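Local coordinates for MutT related protein (PDB 3GRN), which is probably a Nudix-type hydrolase of the MutT family, its precise substrate not established, at residues K5-R16 with K83-Y94; D39-P47 with A56-G64. One frame throughout, in Å; residues are numbered along the deposited sequence.

Contact 1. Residues K5-R16 with K83-Y94; sequences KPYIISVYALIR and KKVIAIVFDGGY
Arg-16 meets Asp-91 because the arginine chain runs extended from CG to NE (chi2 165°, chi3 -163°), while the aspartate turns CG anti to its own backbone N (chi1 -163°), which swings the carboxylate toward the neighbouring strand. In this Arg-16 conformer, one of two modelled, the guanidinium grips end-on, one nitrogen to each oxygen, with NH1 2.7 Å from Asp-91 OD1 and NH2 2.6 Å from Asp-91 OD2. Both oxygens lie near the guanidinium plane, yet NH2 comes from above the carboxylate plane, so the two flat groups are not coplanar. OD1 is held twice, since Gly-93 N also donates to it in an Asx turn. On the way to the salt bridge, Arg-16 CD passes over one face of the Tyr-94 ring, 3.9 Å from its centroid, a CH-pi contact offset toward the rim.

These residues end a parallel pairing of strands 7-16 and 84-94, neighbours in the mixed sheet of the Nudix fold. Register is constant from Tyr-7/Lys-84 to Leu-14/Asp-91, then slips by one at a beta bulge: Leu-14 O accepts from Gly-92 N, but Arg-16 N donates to Gly-93 O (3.0 Å). Gly-93 has positive phi, which favours glycine.

On the face that carries Tyr-12 and Leu-14, Ala-87 CB abuts the edge of the Tyr-12 ring, 3.5 Å from its CE2, and Val-89 CG1 lies 3.7 Å from Leu-14 CG; Phe-126 meets the same tyrosine edge-to-face. On the other face Lys-84 runs alongside Tyr-7, its NZ donating to the phenolic OH at 3.2 Å.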
# COMPACT_ATOMS: atom_id res chain seq x y z
N LYS A 5 20.68 -3.73 11.33
CA LYS A 5 19.39 -3.25 10.87
C LYS A 5 19.54 -2.74 9.43
O LYS A 5 20.44 -1.94 9.18
CB LYS A 5 18.96 -2.11 11.79
CG LYS A 5 17.57 -1.63 11.59
CD LYS A 5 17.22 -0.53 12.59
CE LYS A 5 17.10 -1.10 14.01
NZ LYS A 5 16.50 -0.09 14.94
N PRO A 6 18.68 -3.23 8.51
CA PRO A 6 18.80 -2.85 7.09
C PRO A 6 18.37 -1.42 6.84
O PRO A 6 17.58 -0.85 7.63
CB PRO A 6 17.81 -3.79 6.40
CG PRO A 6 16.77 -4.06 7.45
CD PRO A 6 17.56 -4.14 8.73
N TYR A 7 18.90 -0.83 5.77
CA TYR A 7 18.43 0.48 5.28
C TYR A 7 17.41 0.26 4.17
O TYR A 7 17.54 -0.70 3.40
CB TYR A 7 19.58 1.32 4.71
CG TYR A 7 20.49 1.92 5.73
CD1 TYR A 7 20.24 3.21 6.24
CD2 TYR A 7 21.63 1.24 6.17
CE1 TYR A 7 21.08 3.79 7.18
CE2 TYR A 7 22.49 1.81 7.12
CZ TYR A 7 22.20 3.08 7.63
OH TYR A 7 23.03 3.65 8.57
N ILE A 8 16.42 1.15 4.08
CA ILE A 8 15.51 1.19 2.94
C ILE A 8 15.42 2.62 2.44
O ILE A 8 15.72 3.56 3.20
CB ILE A 8 14.09 0.64 3.25
CG1 ILE A 8 13.37 1.56 4.23
CG2 ILE A 8 14.17 -0.84 3.75
CD1 ILE A 8 11.88 1.54 4.13
N ILE A 9 15.07 2.76 1.16
CA ILE A 9 14.91 4.09 0.54
C ILE A 9 13.41 4.40 0.45
O ILE A 9 12.61 3.56 -0.02
CB ILE A 9 15.56 4.17 -0.90
CG1 ILE A 9 17.02 3.69 -0.89
CG2 ILE A 9 15.43 5.60 -1.51
CD1 ILE A 9 17.95 4.48 0.03
N SER A 10 13.04 5.59 0.89
CA SER A 10 11.68 6.07 0.77
C SER A 10 11.69 7.41 0.06
O SER A 10 12.74 8.04 -0.05
CB SER A 10 10.99 6.19 2.13
OG SER A 10 10.78 4.90 2.69
N VAL A 11 10.53 7.80 -0.46
CA VAL A 11 10.35 9.12 -1.07
C VAL A 11 9.11 9.83 -0.53
O VAL A 11 8.07 9.20 -0.29
CB VAL A 11 10.29 9.01 -2.62
CG1 VAL A 11 11.66 8.66 -3.19
CG2 VAL A 11 9.28 7.94 -3.06
N TYR A 12 9.22 11.13 -0.33
CA TYR A 12 8.08 11.97 0.11
C TYR A 12 7.86 13.15 -0.83
O TYR A 12 8.80 13.58 -1.53
CB TYR A 12 8.26 12.43 1.55
CG TYR A 12 8.26 11.25 2.49
CD1 TYR A 12 7.05 10.67 2.90
CD2 TYR A 12 9.44 10.67 2.92
CE1 TYR A 12 7.01 9.56 3.75
CE2 TYR A 12 9.41 9.53 3.78
CZ TYR A 12 8.18 8.99 4.17
OH TYR A 12 8.11 7.89 5.01
N ALA A 13 6.62 13.67 -0.86
CA ALA A 13 6.30 14.84 -1.70
C ALA A 13 5.83 16.01 -0.88
O ALA A 13 5.03 15.84 0.04
CB ALA A 13 5.24 14.49 -2.72
N LEU A 14 6.35 17.20 -1.22
CA LEU A 14 5.84 18.46 -0.68
C LEU A 14 4.84 19.01 -1.68
O LEU A 14 5.21 19.47 -2.76
CB LEU A 14 6.96 19.50 -0.52
CG LEU A 14 8.03 19.22 0.52
CD1 LEU A 14 9.08 20.35 0.47
CD2 LEU A 14 7.44 19.10 1.92
N ILE A 15 3.57 18.94 -1.31
CA ILE A 15 2.49 19.34 -2.21
C ILE A 15 1.76 20.48 -1.54
O ILE A 15 1.27 20.31 -0.44
CB ILE A 15 1.53 18.18 -2.45
CG1 ILE A 15 2.26 17.03 -3.16
CG2 ILE A 15 0.32 18.63 -3.26
CD1 ILE A 15 1.44 15.81 -3.35
N ARG A 16 1.65 21.61 -2.26
CA ARG A 16 1.01 22.81 -1.71
C ARG A 16 -0.30 23.14 -2.41
O ARG A 16 -0.50 22.78 -3.56
CB ARG A 16 1.93 24.03 -1.80
CG ARG A 16 3.29 23.85 -1.15
CD ARG A 16 4.20 24.96 -1.63
NE ARG A 16 5.61 24.67 -1.38
CZ ARG A 16 6.38 23.91 -2.15
NH1 ARG A 16 5.89 23.34 -3.25
NH2 ARG A 16 7.64 23.72 -1.82
N LYS A 83 14.01 -1.25 10.64
CA LYS A 83 14.80 -0.73 9.51
C LYS A 83 15.18 0.73 9.75
O LYS A 83 14.53 1.42 10.56
CB LYS A 83 14.02 -0.86 8.21
CG LYS A 83 12.75 0.00 8.16
CD LYS A 83 11.75 -0.57 7.18
CE LYS A 83 10.37 -0.01 7.45
NZ LYS A 83 9.76 -0.69 8.63
N LYS A 84 16.22 1.19 9.05
CA LYS A 84 16.55 2.62 8.96
C LYS A 84 16.07 3.15 7.62
O LYS A 84 16.29 2.53 6.59
CB LYS A 84 18.06 2.84 9.09
CG LYS A 84 18.62 2.38 10.49
CD LYS A 84 20.09 2.74 10.69
CE LYS A 84 20.25 4.15 11.26
NZ LYS A 84 21.67 4.63 11.34
N VAL A 85 15.45 4.32 7.65
CA VAL A 85 14.89 4.90 6.46
C VAL A 85 15.78 6.07 5.96
O VAL A 85 16.19 6.93 6.73
CB VAL A 85 13.45 5.35 6.71
CG1 VAL A 85 12.88 6.06 5.48
CG2 VAL A 85 12.57 4.12 7.11
N ILE A 86 16.11 6.03 4.68
CA ILE A 86 16.75 7.17 4.03
C ILE A 86 15.69 7.66 3.06
O ILE A 86 15.29 6.93 2.13
CB ILE A 86 17.96 6.76 3.18
CG1 ILE A 86 19.10 6.18 4.04
CG2 ILE A 86 18.47 7.97 2.38
CD1 ILE A 86 20.06 5.30 3.24
N ALA A 87 15.21 8.88 3.28
CA ALA A 87 14.09 9.38 2.48
C ALA A 87 14.45 10.65 1.72
O ALA A 87 15.09 11.55 2.26
CB ALA A 87 12.90 9.61 3.34
N ILE A 88 14.06 10.67 0.45
CA ILE A 88 14.32 11.83 -0.39
C ILE A 88 13.00 12.56 -0.59
O ILE A 88 11.96 11.94 -0.91
CB ILE A 88 15.01 11.45 -1.74
CG1 ILE A 88 16.37 10.76 -1.49
CG2 ILE A 88 15.26 12.68 -2.59
CD1 ILE A 88 16.31 9.26 -1.32
N VAL A 89 13.03 13.88 -0.38
CA VAL A 89 11.82 14.70 -0.42
C VAL A 89 11.83 15.48 -1.73
O VAL A 89 12.82 16.13 -2.06
CB VAL A 89 11.71 15.66 0.78
CG1 VAL A 89 10.42 16.42 0.67
CG2 VAL A 89 11.75 14.90 2.12
N PHE A 90 10.73 15.38 -2.48
CA PHE A 90 10.56 16.05 -3.75
C PHE A 90 9.57 17.18 -3.64
O PHE A 90 8.60 17.10 -2.86
CB PHE A 90 10.08 15.05 -4.80
CG PHE A 90 11.15 14.11 -5.26
CD1 PHE A 90 11.94 14.43 -6.37
CD2 PHE A 90 11.37 12.90 -4.60
CE1 PHE A 90 12.93 13.57 -6.80
CE2 PHE A 90 12.38 12.04 -5.01
CZ PHE A 90 13.17 12.36 -6.11
N ASP A 91 9.80 18.23 -4.42
CA ASP A 91 8.87 19.33 -4.46
C ASP A 91 7.82 19.03 -5.53
O ASP A 91 8.13 18.83 -6.71
CB ASP A 91 9.61 20.65 -4.70
CG ASP A 91 8.76 21.86 -4.34
OD1 ASP A 91 7.62 21.96 -4.83
OD2 ASP A 91 9.23 22.73 -3.57
N GLY A 92 6.57 18.98 -5.09
CA GLY A 92 5.45 18.61 -5.93
C GLY A 92 4.69 19.84 -6.42
O GLY A 92 3.70 19.70 -7.13
N GLY A 93 5.14 21.02 -6.02
CA GLY A 93 4.60 22.27 -6.57
C GLY A 93 3.30 22.67 -5.90
O GLY A 93 3.08 22.39 -4.73
N TYR A 94 2.43 23.33 -6.68
CA TYR A 94 1.15 23.85 -6.19
C TYR A 94 0.04 23.22 -7.00
O TYR A 94 0.09 23.22 -8.24
CB TYR A 94 1.09 25.38 -6.36
CG TYR A 94 2.04 26.17 -5.50
CD1 TYR A 94 1.59 26.83 -4.36
CD2 TYR A 94 3.40 26.28 -5.83
CE1 TYR A 94 2.45 27.56 -3.56
CE2 TYR A 94 4.28 27.00 -5.03
CZ TYR A 94 3.79 27.64 -3.90
OH TYR A 94 4.64 28.37 -3.10

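Contact 2. Residues D39-P47 with A56-G64; sequences DLPGGKVNP and AREVWEETG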
# COMPACT_ATOMS: atom_id res chain seq x y z
N ASP A 39 2.02 12.43 8.58
CA ASP A 39 3.05 12.02 7.63
C ASP A 39 2.96 12.90 6.37
O ASP A 39 1.95 13.58 6.16
CB ASP A 39 2.84 10.54 7.28
CG ASP A 39 4.12 9.81 6.90
OD1 ASP A 39 5.12 10.47 6.58
OD2 ASP A 39 4.13 8.56 6.90
N LEU A 40 3.97 12.85 5.51
CA LEU A 40 3.87 13.45 4.19
C LEU A 40 3.41 12.34 3.25
O LEU A 40 3.66 11.14 3.55
CB LEU A 40 5.22 13.98 3.71
CG LEU A 40 5.83 15.22 4.37
CD1 LEU A 40 7.19 15.50 3.76
CD2 LEU A 40 4.92 16.43 4.13
N PRO A 41 2.82 12.71 2.10
CA PRO A 41 2.56 11.71 1.06
C PRO A 41 3.88 11.10 0.60
O PRO A 41 4.85 11.81 0.45
CB PRO A 41 1.96 12.53 -0.09
CG PRO A 41 1.43 13.73 0.55
CD PRO A 41 2.33 14.04 1.69
N GLY A 42 3.90 9.78 0.46
CA GLY A 42 5.11 9.09 -0.01
C GLY A 42 5.22 7.73 0.61
O GLY A 42 4.27 7.25 1.24
N GLY A 43 6.38 7.09 0.44
CA GLY A 43 6.58 5.77 1.02
C GLY A 43 7.77 5.09 0.39
O GLY A 43 8.56 5.76 -0.29
N LYS A 44 7.83 3.77 0.55
CA LYS A 44 9.00 2.99 0.12
C LYS A 44 9.14 2.88 -1.40
O LYS A 44 8.14 2.69 -2.12
CB LYS A 44 8.99 1.59 0.74
CG LYS A 44 8.71 1.53 2.23
CD LYS A 44 8.68 0.07 2.69
CE LYS A 44 8.42 -0.07 4.18
NZ LYS A 44 6.99 -0.34 4.51
N VAL A 45 10.38 3.01 -1.89
CA VAL A 45 10.65 2.88 -3.34
C VAL A 45 10.71 1.38 -3.66
O VAL A 45 11.29 0.61 -2.90
CB VAL A 45 11.97 3.61 -3.77
CG1 VAL A 45 12.23 3.38 -5.26
CG2 VAL A 45 11.85 5.10 -3.55
N ASN A 46 10.11 0.97 -4.79
CA ASN A 46 9.99 -0.46 -5.12
C ASN A 46 11.27 -0.97 -5.74
O ASN A 46 12.09 -0.17 -6.22
CB ASN A 46 8.83 -0.72 -6.10
CG ASN A 46 7.47 -0.75 -5.44
OD1 ASN A 46 7.34 -0.97 -4.22
ND2 ASN A 46 6.43 -0.51 -6.23
N PRO A 47 11.47 -2.32 -5.72
CA PRO A 47 12.58 -2.90 -6.49
C PRO A 47 12.52 -2.44 -7.96
O PRO A 47 11.44 -2.47 -8.59
CB PRO A 47 12.33 -4.41 -6.40
CG PRO A 47 11.56 -4.60 -5.14
CD PRO A 47 10.72 -3.36 -4.98
N ALA A 56 5.76 9.74 -7.67
CA ALA A 56 4.49 9.95 -8.39
C ALA A 56 3.48 8.81 -8.10
O ALA A 56 2.30 9.08 -7.88
CB ALA A 56 4.72 10.12 -9.88
N ARG A 57 3.98 7.57 -8.08
CA ARG A 57 3.18 6.37 -7.77
C ARG A 57 2.60 6.46 -6.38
O ARG A 57 1.40 6.27 -6.19
CB ARG A 57 4.05 5.12 -7.89
CG ARG A 57 3.33 3.83 -7.50
CD ARG A 57 4.26 2.62 -7.46
NE ARG A 57 5.48 2.81 -6.66
CZ ARG A 57 5.58 2.67 -5.34
NH1 ARG A 57 4.53 2.37 -4.58
NH2 ARG A 57 6.77 2.86 -4.77
N GLU A 58 3.44 6.77 -5.39
CA GLU A 58 2.98 6.90 -3.99
C GLU A 58 1.96 8.03 -3.80
O GLU A 58 0.97 7.85 -3.09
CB GLU A 58 4.18 7.09 -3.08
CG GLU A 58 5.01 5.81 -3.00
CD GLU A 58 4.46 4.73 -2.06
OE1 GLU A 58 3.44 4.95 -1.38
OE2 GLU A 58 5.09 3.64 -1.99
N VAL A 59 2.21 9.16 -4.42
CA VAL A 59 1.29 10.29 -4.31
C VAL A 59 -0.06 9.94 -4.94
O VAL A 59 -1.09 10.17 -4.30
CB VAL A 59 1.89 11.54 -4.92
CG1 VAL A 59 0.82 12.61 -5.10
CG2 VAL A 59 2.99 12.03 -3.98
N TRP A 60 -0.05 9.34 -6.13
CA TRP A 60 -1.32 8.93 -6.76
C TRP A 60 -2.11 7.95 -5.90
O TRP A 60 -3.30 8.17 -5.64
CB TRP A 60 -1.22 8.40 -8.18
CG TRP A 60 -2.64 8.40 -8.77
CD1 TRP A 60 -3.35 9.51 -9.21
CD2 TRP A 60 -3.54 7.30 -8.85
NE1 TRP A 60 -4.62 9.13 -9.59
CE2 TRP A 60 -4.77 7.79 -9.39
CE3 TRP A 60 -3.44 5.94 -8.54
CZ2 TRP A 60 -5.86 6.96 -9.64
CZ3 TRP A 60 -4.55 5.12 -8.79
CH2 TRP A 60 -5.73 5.64 -9.33
N GLU A 61 -1.44 6.91 -5.39
CA GLU A 61 -2.15 5.87 -4.64
C GLU A 61 -2.67 6.36 -3.30
O GLU A 61 -3.70 5.91 -2.85
CB GLU A 61 -1.27 4.64 -4.44
CG GLU A 61 -0.93 3.96 -5.74
CD GLU A 61 -0.27 2.61 -5.55
OE1 GLU A 61 0.01 2.22 -4.39
OE2 GLU A 61 -0.03 1.95 -6.59
N GLU A 62 -1.98 7.35 -2.70
CA GLU A 62 -2.37 7.81 -1.38
C GLU A 62 -3.39 8.94 -1.38
O GLU A 62 -4.10 9.15 -0.39
CB GLU A 62 -1.14 8.25 -0.60
CG GLU A 62 -0.21 7.06 -0.34
CD GLU A 62 1.02 7.41 0.41
OE1 GLU A 62 1.31 8.61 0.59
OE2 GLU A 62 1.71 6.46 0.83
N THR A 63 -3.40 9.72 -2.47
CA THR A 63 -4.16 10.97 -2.49
C THR A 63 -5.01 11.19 -3.75
O THR A 63 -5.83 12.10 -3.77
CB THR A 63 -3.25 12.22 -2.38
OG1 THR A 63 -2.55 12.41 -3.61
CG2 THR A 63 -2.24 12.16 -1.17
N GLY A 64 -4.79 10.42 -4.81
CA GLY A 64 -5.54 10.65 -6.07
C GLY A 64 -4.90 11.73 -6.95
O GLY A 64 -5.38 11.99 -8.07
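Gly-42 N donates to Glu-62 OE1 at 2.8 Å; the donor comes on the syn side of the carboxylate but 31° out of its plane. Glu-62 reaches the strand because its chain is extended beyond CG. Two residues further along the strand, Lys-44 O accepts from Arg-57 NH2 at 3.0 Å, the bond lying in the carbonyl plane and in the guanidinium plane. Over one face of that guanidinium lies the Asn-46 amide, its ND2 3.4 Å from Arg-57 CZ and the two planes 17° apart, a stack rather than a hydrogen bond.

Between these two grips Glu-58 folds back at chi2 (-80°), laying its CB and CG against the Gly-42 and Gly-43 backbone, with CB 3.8 Å from Gly-42 CA. The backbone angles of Gly-42 suit a glycine. Residues 43-64 match the Nudix box, and a loop leading into a helix with glutamates turned to the strand agrees with that motif, whose acidic residues bind divalent metal in the family; in this crystal Glu-58 OE2 hydrogen-bonds a glycerol, probably from the crystallisation liquor.

Further out, Arg-57 NH1 forms a salt bridge with Glu-58 OE2 at 2.9 Å, its hydrogen bond weak, while Arg-57 NE is paired with Glu-49. Asn-46 ND2 donates to Glu-29 of the second subunit, tying the stacked amide to the dimer interface. At the other end Pro-41 CB rests 4.1 Å from Val-59 CG2, beside Leu-23 and Leu-25.

The centres of contacts 1 and 2 lie about 9 Å apart, and both reach one mixed sheet. Along the chain, strand 7-16 comes first, then 39-47 and helix 51-63, and finally strand 84-94, so contact 2 falls wholly within the span that contact 1 brackets. Strand 7-16 sits between 84-94, parallel to it, and 38-44, antiparallel to it: Gly-43 N lies 2.8 Å from Val-11 O and Ala-13 N 2.9 Å from Pro-41 O, both probable hydrogen bonds. Helix 51-63 packs Val-59 on Ala-13 and Ile-15, so the Nudix-box helix rests on the same central strand whose other edge is paired in contact 1.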